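Local structure of sporozoite surface protein 2 (Plasmodium vivax, 4HQO) at residues A107-V112 / N148-R153; Y141-V146 / R172-C177. The protein probably acts as an adhesive surface receptor for the gliding motility of sporozoites, binding a metal ion through its von Willebrand factor type A domain. The protein carries 4 engineered substitutions. All blocks are in the same frame, centred on the assembly; numbering follows the deposited sequence.

Overall arrangement
Both contacts lie in the von Willebrand factor type A domain, and both use helix 140-152. Contact 1 sets it against helix 105-117. Contact 2 sets it against helix 168-175, so three helices follow one another along the central sheet. Contact 1 is buried and rests on one leucine that reaches two residues. Contact 2 is partly buried: Ile174 and Ala143 are inside, while Leu173 is exposed. Each is apolar, with no hydrogen bond between its segments, but the second brings the helices closer and ends beside a disulfide. The two also touch, since Lys151 NZ of 148-153 lies 2.9 Å from Ile174 O of 172-177, a probable hydrogen bond.

Contact 1 of 2, residues A107-V112 / N148-R153; sequences AALDEV and NKLKQR
Leu150 is the hub of this contact and meets Leu109 and Val112 with its two methyl groups. Leu150 CD1 lies 3.9 Å from Leu109 CD2. Leu150 CD1 is also 3.8 Å from Leu109 O, so it touches the backbone of helix 105-117 as well as the side chain. The other branch turns to Val112, where Leu150 CD2 is 3.8 Å from Val112 CG1. The side chains of Leu150 and Val112 meet at about a right angle. Those of Leu150 and Leu109 are inclined to each other less steeply.

Leu150 CG stands anti to its carbonyl carbon (chi1 -75°), which carries the side chain toward helix 105-117; chi2 (167°) then turns CD1 to Leu109 and CD2 to Val112, three residues on. In Val112, the touching CG1 is the branch anti to the backbone N (chi1 -173°). The backbones stay well apart, with Val112 CA and Leu150 CA, the nearest such pair, at 8.0 Å.

Further out, strand 19-26 lies beneath the first helix, with Leu24 against Leu109 and Tyr22 against Val112. Leu116 and Gln113 extend the contact of Leu150 along helix 105-117. In the turn that follows helix 140-152, Arg153 NH1 is hydrogen-bonded to Gln113 OE1 and Asn117 OD1, a polar link back to helix 105-117.

The contact joins neighbouring helices of the Rossmann-like vWA fold. Its three touching residues are buried and apolar. No hydrogen bond crosses between the segments, so the joint depends on the fit of methyl groups, with hydrogen bonds from the exposed Arg153 to Gln113 and Asn117 at its margin.

Contact 2 of 2, residues Y141-V146 / R172-C177; sequences YRALEV and RLIAGC
Leu144 packs against Leu173 and Ile174 through its two methyl groups. Leu144 CD1 meets Leu173 CD2 at 3.7 Å, the two side chains crossing at about a right angle. The CD2 branch presses on the base of Ile174, with Leu144 CD2 3.7 Å from Ile174 CB. The Ile174 side chain crosses that of Leu144 at a slant. With CG1 anti to the backbone N (chi1 -162°), it carries Ile174 CD1 to 4.3 Å from Ala143 CB.

A second kind of contact is methyl against backbone. Ile174 CD1 lies 3.6 Å from Ala143 O. Leu144 CD2 likewise rests on Ile174 CA, at 3.7 Å. The helices come close here, with Leu144 CA and Ile174 CA 5.6 Å apart.

Backbone bonds close helix 168-175. Gly176, the first residue past the helix, has positive phi (88°). Cys177 N bonds to Arg172 O and Gly176 N to Leu173 O, the two bonds of a Schellman motif. Cys177 CB sits over the guanidinium face of Arg172, and Cys177 SG forms the disulfide with Cys184.

Ile174 and Ala175 rest on Val159 of strand 156-161, while Arg172 and Cys177 touch Tyr187 of strand 187-188. Phe170, about a turn before Leu173, also touches Ala143 and Leu144. The two helices pack side by side on one face of the central sheet of the Rossmann-like vWA domain. Ala143 also touches Thr106, which places helix 140-152 between helices 105-117 and 168-175.

Contact 1 of 2, residues A107-V112 / N148-R153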
loop_
_atom_site.group_PDB
_atom_site.type_symbol
_atom_site.label_atom_id
_atom_site.label_comp_id
_atom_site.label_asym_id
_atom_site.label_seq_id
_atom_site.Cartn_x
_atom_site.Cartn_y
_atom_site.Cartn_z
ATOM N N ALA A 107 6.427 12.392 14.531
ATOM C CA ALA A 107 6.473 11.014 15.032
ATOM C C ALA A 107 5.414 10.101 14.385
ATOM O O ALA A 107 5.682 8.934 14.104
ATOM C CB ALA A 107 6.369 10.987 16.567
ATOM N N ALA A 108 4.223 10.632 14.131
ATOM C CA ALA A 108 3.179 9.841 13.468
ATOM C C ALA A 108 3.586 9.495 12.032
ATOM O O ALA A 108 3.442 8.355 11.584
ATOM C CB ALA A 108 1.852 10.589 13.484
ATOM N N LEU A 109 4.105 10.487 11.320
ATOM C CA LEU A 109 4.569 10.294 9.949
ATOM C C LEU A 109 5.763 9.344 9.909
ATOM O O LEU A 109 5.929 8.569 8.965
ATOM C CB LEU A 109 4.930 11.637 9.319
ATOM C CG LEU A 109 3.772 12.553 8.934
ATOM C CD1 LEU A 109 4.267 13.983 8.847
ATOM C CD2 LEU A 109 3.164 12.111 7.597
ATOM N N ASP A 110 6.589 9.399 10.947
ATOM C CA ASP A 110 7.722 8.489 11.069
ATOM C C ASP A 110 7.295 7.030 11.218
ATOM O O ASP A 110 8.041 6.120 10.856
ATOM C CB ASP A 110 8.607 8.874 12.248
ATOM C CG ASP A 110 9.817 9.665 11.824
ATOM O OD1 ASP A 110 10.316 9.427 10.700
ATOM O OD2 ASP A 110 10.262 10.524 12.615
ATOM N N GLU A 111 6.114 6.802 11.781
ATOM C CA GLU A 111 5.590 5.440 11.852
ATOM C C GLU A 111 5.423 4.868 10.445
ATOM O O GLU A 111 5.725 3.696 10.199
ATOM C CB GLU A 111 4.266 5.387 12.622
ATOM C CG GLU A 111 4.359 5.840 14.074
ATOM C CD GLU A 111 5.080 4.858 14.993
ATOM O OE1 GLU A 111 5.007 5.051 16.225
ATOM O OE2 GLU A 111 5.710 3.897 14.509
ATOM N N VAL A 112 4.980 5.706 9.512
ATOM C CA VAL A 112 4.854 5.265 8.125
ATOM C C VAL A 112 6.206 4.926 7.534
ATOM O O VAL A 112 6.340 3.905 6.856
ATOM C CB VAL A 112 4.147 6.302 7.242
ATOM C CG1 VAL A 112 3.896 5.720 5.850
ATOM C CG2 VAL A 112 2.829 6.706 7.878
ATOM N N ASN A 148 8.268 14.994 3.151
ATOM C CA ASN A 148 9.028 15.052 1.922
ATOM C C ASN A 148 9.775 13.749 1.648
ATOM O O ASN A 148 9.825 13.299 0.514
ATOM C CB ASN A 148 9.988 16.245 1.940
ATOM C CG ASN A 148 9.321 17.535 1.508
ATOM O OD1 ASN A 148 8.274 17.517 0.860
ATOM N ND2 ASN A 148 9.924 18.665 1.865
ATOM N N LYS A 149 10.348 13.145 2.684
ATOM C CA LYS A 149 11.020 11.859 2.534
ATOM C C LYS A 149 10.035 10.773 2.100
ATOM O O LYS A 149 10.364 9.915 1.293
ATOM C CB LYS A 149 11.707 11.449 3.836
ATOM C CG LYS A 149 12.964 12.241 4.146
ATOM C CD LYS A 149 13.585 11.787 5.452
ATOM C CE LYS A 149 14.892 12.523 5.731
ATOM N NZ LYS A 149 15.457 12.143 7.056
ATOM N N LEU A 150 8.827 10.811 2.642
ATOM C CA LEU A 150 7.802 9.848 2.268
ATOM C C LEU A 150 7.448 9.959 0.772
ATOM O O LEU A 150 7.391 8.955 0.058
ATOM C CB LEU A 150 6.570 10.030 3.149
ATOM C CG LEU A 150 6.707 9.487 4.578
ATOM C CD1 LEU A 150 5.585 9.983 5.451
ATOM C CD2 LEU A 150 6.714 7.971 4.588
ATOM N N LYS A 151 7.241 11.186 0.307
ATOM C CA LYS A 151 6.915 11.446 -1.085
ATOM C C LYS A 151 8.009 10.962 -2.021
ATOM O O LYS A 151 7.717 10.454 -3.105
ATOM C CB LYS A 151 6.648 12.937 -1.291
ATOM C CG LYS A 151 5.451 13.442 -0.462
ATOM C CD LYS A 151 5.144 14.899 -0.785
ATOM C CE LYS A 151 4.087 15.480 0.142
ATOM N NZ LYS A 151 3.737 16.880 -0.264
ATOM N N GLN A 152 9.262 11.104 -1.590
ATOM C CA GLN A 152 10.408 10.668 -2.382
ATOM C C GLN A 152 10.449 9.154 -2.534
ATOM O O GLN A 152 11.122 8.632 -3.421
ATOM C CB GLN A 152 11.725 11.154 -1.762
ATOM C CG GLN A 152 12.116 12.570 -2.148
ATOM C CD GLN A 152 13.337 13.070 -1.387
ATOM O OE1 GLN A 152 13.795 12.437 -0.430
ATOM N NE2 GLN A 152 13.870 14.211 -1.811
ATOM N N ARG A 153 9.742 8.452 -1.657
ATOM C CA ARG A 153 9.674 6.999 -1.726
ATOM C C ARG A 153 8.361 6.556 -2.352
ATOM O O ARG A 153 7.896 5.455 -2.074
ATOM C CB ARG A 153 9.767 6.388 -0.326
ATOM C CG ARG A 153 10.937 6.858 0.494
ATOM C CD ARG A 153 10.835 6.305 1.904
ATOM N NE ARG A 153 11.298 4.924 1.961
ATOM C CZ ARG A 153 11.686 4.312 3.071
ATOM N NH1 ARG A 153 11.659 4.957 4.231
ATOM N NH2 ARG A 153 12.101 3.056 3.022
#

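Contact 2 of 2, residues Y141-V146 / R172-C177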
loop_
_atom_site.group_PDB
_atom_site.type_symbol
_atom_site.label_atom_id
_atom_site.label_comp_id
_atom_site.label_asym_id
_atom_site.label_seq_id
_atom_site.Cartn_x
_atom_site.Cartn_y
_atom_site.Cartn_z
ATOM N N TYR A 141 9.536 22.320 10.569
ATOM C CA TYR A 141 10.469 21.780 9.591
ATOM C C TYR A 141 10.536 20.265 9.676
ATOM O O TYR A 141 10.548 19.602 8.654
ATOM C CB TYR A 141 11.868 22.379 9.708
ATOM C CG TYR A 141 12.784 21.831 8.636
ATOM C CD1 TYR A 141 12.698 22.285 7.322
ATOM C CD2 TYR A 141 13.696 20.824 8.920
ATOM C CE1 TYR A 141 13.521 21.772 6.333
ATOM C CE2 TYR A 141 14.519 20.300 7.933
ATOM C CZ TYR A 141 14.435 20.784 6.644
ATOM O OH TYR A 141 15.265 20.275 5.665
ATOM N N ARG A 142 10.563 19.723 10.890
ATOM C CA ARG A 142 10.674 18.277 11.062
ATOM C C ARG A 142 9.511 17.533 10.417
ATOM O O ARG A 142 9.706 16.461 9.847
ATOM C CB ARG A 142 10.825 17.887 12.538
ATOM C CG ARG A 142 12.167 18.314 13.142
ATOM C CD ARG A 142 12.485 17.556 14.423
ATOM N NE ARG A 142 12.545 16.115 14.199
ATOM C CZ ARG A 142 13.139 15.250 15.014
ATOM N NH1 ARG A 142 13.735 15.673 16.121
ATOM N NH2 ARG A 142 13.137 13.957 14.719
ATOM N N ALA A 143 8.313 18.110 10.496
ATOM C CA ALA A 143 7.140 17.509 9.870
ATOM C C ALA A 143 7.208 17.603 8.343
ATOM O O ALA A 143 6.883 16.642 7.644
ATOM C CB ALA A 143 5.835 18.139 10.408
ATOM N N LEU A 144 7.637 18.751 7.824
ATOM C CA LEU A 144 7.798 18.911 6.379
ATOM C C LEU A 144 8.860 17.959 5.837
ATOM O O LEU A 144 8.743 17.428 4.732
ATOM C CB LEU A 144 8.200 20.352 6.033
ATOM C CG LEU A 144 7.176 21.474 6.230
ATOM C CD1 LEU A 144 7.784 22.809 5.862
ATOM C CD2 LEU A 144 5.931 21.224 5.396
ATOM N N GLU A 145 9.904 17.757 6.628
ATOM C CA GLU A 145 11.053 16.970 6.213
ATOM C C GLU A 145 10.673 15.504 6.040
ATOM O O GLU A 145 11.017 14.879 5.038
ATOM C CB GLU A 145 12.171 17.095 7.246
ATOM C CG GLU A 145 13.439 16.342 6.884
ATOM C CD GLU A 145 14.442 16.318 8.031
ATOM O OE1 GLU A 145 14.020 16.199 9.206
ATOM O OE2 GLU A 145 15.643 16.428 7.763
ATOM N N VAL A 146 9.964 14.953 7.018
ATOM C CA VAL A 146 9.568 13.554 6.929
ATOM C C VAL A 146 8.494 13.336 5.858
ATOM O O VAL A 146 8.508 12.317 5.163
ATOM C CB VAL A 146 9.119 12.973 8.289
ATOM C CG1 VAL A 146 7.919 13.725 8.828
ATOM C CG2 VAL A 146 8.793 11.495 8.147
ATOM N N ARG A 172 -1.340 23.353 3.393
ATOM C CA ARG A 172 -1.124 23.393 1.955
ATOM C C ARG A 172 0.342 23.130 1.641
ATOM O O ARG A 172 0.672 22.470 0.654
ATOM C CB ARG A 172 -1.541 24.749 1.373
ATOM C CG ARG A 172 -3.047 24.980 1.301
ATOM C CD ARG A 172 -3.379 26.325 0.661
ATOM N NE ARG A 172 -3.789 26.177 -0.734
ATOM C CZ ARG A 172 -3.024 26.473 -1.782
ATOM N NH1 ARG A 172 -1.798 26.949 -1.606
ATOM N NH2 ARG A 172 -3.491 26.298 -3.010
ATOM N N LEU A 173 1.223 23.649 2.488
ATOM C CA LEU A 173 2.651 23.481 2.277
ATOM C C LEU A 173 3.030 22.008 2.401
ATOM O O LEU A 173 3.660 21.450 1.517
ATOM C CB LEU A 173 3.451 24.343 3.259
ATOM C CG LEU A 173 4.960 24.374 3.049
ATOM C CD1 LEU A 173 5.296 24.885 1.658
ATOM C CD2 LEU A 173 5.608 25.248 4.117
ATOM N N ILE A 174 2.615 21.363 3.479
ATOM C CA ILE A 174 2.965 19.962 3.664
ATOM C C ILE A 174 2.274 19.066 2.622
ATOM O O ILE A 174 2.787 18.009 2.268
ATOM C CB ILE A 174 2.707 19.476 5.114
ATOM C CG1 ILE A 174 3.474 18.179 5.386
ATOM C CG2 ILE A 174 1.191 19.294 5.400
ATOM C CD1 ILE A 174 3.510 17.781 6.853
ATOM N N ALA A 175 1.132 19.509 2.107
ATOM C CA ALA A 175 0.413 18.741 1.085
ATOM C C ALA A 175 1.061 18.894 -0.293
ATOM O O ALA A 175 0.841 18.084 -1.192
ATOM C CB ALA A 175 -1.044 19.160 1.027
ATOM N N GLY A 176 1.860 19.938 -0.455
ATOM C CA GLY A 176 2.524 20.173 -1.720
ATOM C C GLY A 176 1.684 20.987 -2.684
ATOM O O GLY A 176 1.873 20.905 -3.892
ATOM N N CYS A 177 0.747 21.770 -2.159
ATOM C CA CYS A 177 -0.041 22.661 -3.004
ATOM C C CYS A 177 0.866 23.773 -3.514
ATOM O O CYS A 177 1.754 24.226 -2.798
ATOM C CB CYS A 177 -1.221 23.257 -2.223
ATOM S SG CYS A 177 -2.401 22.031 -1.546
#